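Local coordinates for protein CrmK (Actinoalloteichus sp. WH1-2216-6, PDB 5I1W) that probably oxidises its substrate as an FAD-dependent oxidoreductase of the berberine bridge enzyme-like family, using a flavin held by two covalent links, at residues 149-154 with 202-207. Sequence-based numbering, arbitrary orientation.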
loop_
_atom_site.group_PDB
_atom_site.type_symbol
_atom_site.label_atom_id
_atom_site.label_comp_id
_atom_site.label_asym_id
_atom_site.label_seq_id
_atom_site.Cartn_x
_atom_site.Cartn_y
_atom_site.Cartn_z
ATOM N N VAL A 149 -19.366 -12.952 1.813
ATOM C CA VAL A 149 -20.810 -12.842 1.714
ATOM C C VAL A 149 -21.565 -13.631 2.805
ATOM O O VAL A 149 -22.719 -13.386 3.015
ATOM C CB VAL A 149 -21.374 -13.216 0.336
ATOM C CG1 VAL A 149 -20.854 -12.263 -0.749
ATOM C CG2 VAL A 149 -21.090 -14.672 -0.005
ATOM N N ASP A 150 -20.884 -14.523 3.504
ATOM C CA ASP A 150 -21.483 -15.266 4.595
ATOM C C ASP A 150 -21.632 -14.364 5.803
ATOM O O ASP A 150 -22.326 -14.746 6.752
ATOM C CB ASP A 150 -20.650 -16.519 4.938
ATOM C CG ASP A 150 -20.653 -17.577 3.796
ATOM O OD1 ASP A 150 -21.730 -17.795 3.159
ATOM O OD2 ASP A 150 -19.570 -18.203 3.519
ATOM N N TYR A 151 -20.985 -13.182 5.754
ATOM C CA TYR A 151 -21.137 -12.157 6.753
ATOM C C TYR A 151 -21.948 -10.956 6.339
ATOM O O TYR A 151 -21.905 -9.978 7.041
ATOM C CB TYR A 151 -19.765 -11.717 7.282
ATOM C CG TYR A 151 -19.044 -12.901 7.866
ATOM C CD1 TYR A 151 -18.277 -13.713 7.047
ATOM C CD2 TYR A 151 -19.211 -13.248 9.194
ATOM C CE1 TYR A 151 -17.680 -14.838 7.512
ATOM C CE2 TYR A 151 -18.596 -14.370 9.696
ATOM C CZ TYR A 151 -17.848 -15.171 8.837
ATOM O OH TYR A 151 -17.227 -16.282 9.299
ATOM N N LEU A 152 -22.723 -11.032 5.257
ATOM C CA LEU A 152 -23.422 -9.874 4.749
ATOM C C LEU A 152 -24.805 -9.772 5.368
ATOM O O LEU A 152 -25.712 -10.512 5.066
ATOM C CB LEU A 152 -23.522 -9.920 3.256
ATOM C CG LEU A 152 -24.270 -8.740 2.626
ATOM C CD1 LEU A 152 -23.534 -7.439 2.859
ATOM C CD2 LEU A 152 -24.468 -9.031 1.121
ATOM N N HIS A 153 -24.936 -8.855 6.285
ATOM C CA HIS A 153 -26.154 -8.711 7.027
ATOM C C HIS A 153 -27.145 -7.888 6.223
ATOM O O HIS A 153 -28.335 -8.197 6.198
ATOM C CB HIS A 153 -25.775 -8.066 8.341
ATOM C CG HIS A 153 -26.924 -7.709 9.213
ATOM N ND1 HIS A 153 -27.526 -8.617 10.053
ATOM C CD2 HIS A 153 -27.540 -6.521 9.435
ATOM C CE1 HIS A 153 -28.470 -8.007 10.752
ATOM N NE2 HIS A 153 -28.504 -6.737 10.392
ATOM N N ALA A 154 -26.645 -6.860 5.523
ATOM C CA ALA A 154 -27.461 -5.923 4.805
ATOM C C ALA A 154 -26.648 -5.201 3.746
ATOM O O ALA A 154 -25.437 -5.117 3.839
ATOM C CB ALA A 154 -28.119 -4.939 5.758
ATOM N N LEU A 202 -21.838 -5.780 7.829
ATOM C CA LEU A 202 -21.243 -7.087 8.034
ATOM C C LEU A 202 -21.380 -7.538 9.465
ATOM O O LEU A 202 -21.081 -6.786 10.383
ATOM C CB LEU A 202 -19.757 -7.054 7.722
ATOM C CG LEU A 202 -19.490 -6.522 6.323
ATOM C CD1 LEU A 202 -18.031 -6.146 6.121
ATOM C CD2 LEU A 202 -19.892 -7.540 5.303
ATOM N N ARG A 203 -21.740 -8.806 9.634
ATOM C CA ARG A 203 -21.999 -9.353 10.930
ATOM C C ARG A 203 -22.100 -10.836 10.822
ATOM O O ARG A 203 -22.668 -11.317 9.855
ATOM C CB ARG A 203 -23.326 -8.843 11.365
ATOM C CG ARG A 203 -23.806 -9.395 12.642
ATOM C CD ARG A 203 -25.176 -8.797 12.837
ATOM N NE ARG A 203 -25.348 -8.714 14.243
ATOM C CZ ARG A 203 -25.875 -9.669 14.970
ATOM N NH1 ARG A 203 -26.335 -10.777 14.385
ATOM N NH2 ARG A 203 -25.942 -9.506 16.289
ATOM N N SER A 204 -21.549 -11.570 11.778
ATOM C CA SER A 204 -21.741 -13.035 11.790
ATOM C C SER A 204 -23.206 -13.391 12.014
ATOM O O SER A 204 -23.836 -12.809 12.835
ATOM C CB SER A 204 -20.912 -13.718 12.884
ATOM O OG SER A 204 -19.539 -13.456 12.714
ATOM N N PRO A 205 -23.729 -14.372 11.284
ATOM C CA PRO A 205 -25.134 -14.719 11.467
ATOM C C PRO A 205 -25.446 -15.292 12.847
ATOM O O PRO A 205 -26.562 -15.184 13.304
ATOM C CB PRO A 205 -25.397 -15.727 10.357
ATOM C CG PRO A 205 -24.059 -16.329 10.043
ATOM C CD PRO A 205 -23.067 -15.225 10.276
ATOM N N ASP A 206 -24.450 -15.830 13.529
ATOM C CA ASP A 206 -24.621 -16.305 14.903
ATOM C C ASP A 206 -23.902 -15.465 15.976
ATOM O O ASP A 206 -23.469 -15.989 16.988
ATOM C CB ASP A 206 -24.164 -17.763 14.945
ATOM C CG ASP A 206 -25.129 -18.697 14.180
ATOM O OD1 ASP A 206 -25.986 -18.194 13.411
ATOM O OD2 ASP A 206 -25.042 -19.931 14.352
ATOM N N ALA A 207 -23.789 -14.157 15.767
ATOM C CA ALA A 207 -23.178 -13.283 16.754
ATOM C C ALA A 207 -24.054 -13.152 18.005
ATOM O O ALA A 207 -25.280 -13.188 17.907
ATOM C CB ALA A 207 -22.920 -11.903 16.163
#
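The Y151 ring presents an edge to S204: the serine OG lies near the ring plane, 3.3 Å from Y151 CE2, and S204 N sits in plane at the same rim, while P205 CD approaches the ring obliquely. CG of Y151 stands anti to its carbonyl carbon (chi1 -59°), which carries the ring along the loop that follows strand 196-202, and the hydroxyl is tied to L145 O. Cutting Y151 back to alanine is likely to open a gap beside S204 and P205 and leave L145 O without its hydroxyl mate. The guanidinium of R203 has A207 CB over one face, set off toward the rim. H153 and R203 run side by side in the same direction, ring and guanidinium planes 55° apart. What touches is R203 CD, meeting the imidazole obliquely at 3.6 Å from H153 ND1; R203 NE is hydrogen-bonded to G94 O.

Between the backbones there is one hydrogen bond, R203 N to Y151 O, 2.9 Å long with 161° at the hydrogen. L202 CA also stands 3.1 Å from Y151 O in a CA-H...O contact, weaker than the N-H bond. L152 and L202 send their side chains to one face of the sheet, CD1 of L152 4.4 Å from CD2 of L202. R173 hydrogen-bonds to R203 O and, weakly, to D150 O, and so links the two segments.

L152 and L202 form an antiparallel non-hydrogen-bonded pair where strand 152-160 begins and strand 196-202 ends; the side chain of L152 lies about 7 Å from that of I197, which binds FAD. Just beyond, H153 and A154 both face W201 in a classic beta bulge, within the five-stranded antiparallel sheet of the PCMH-type FAD-binding fold.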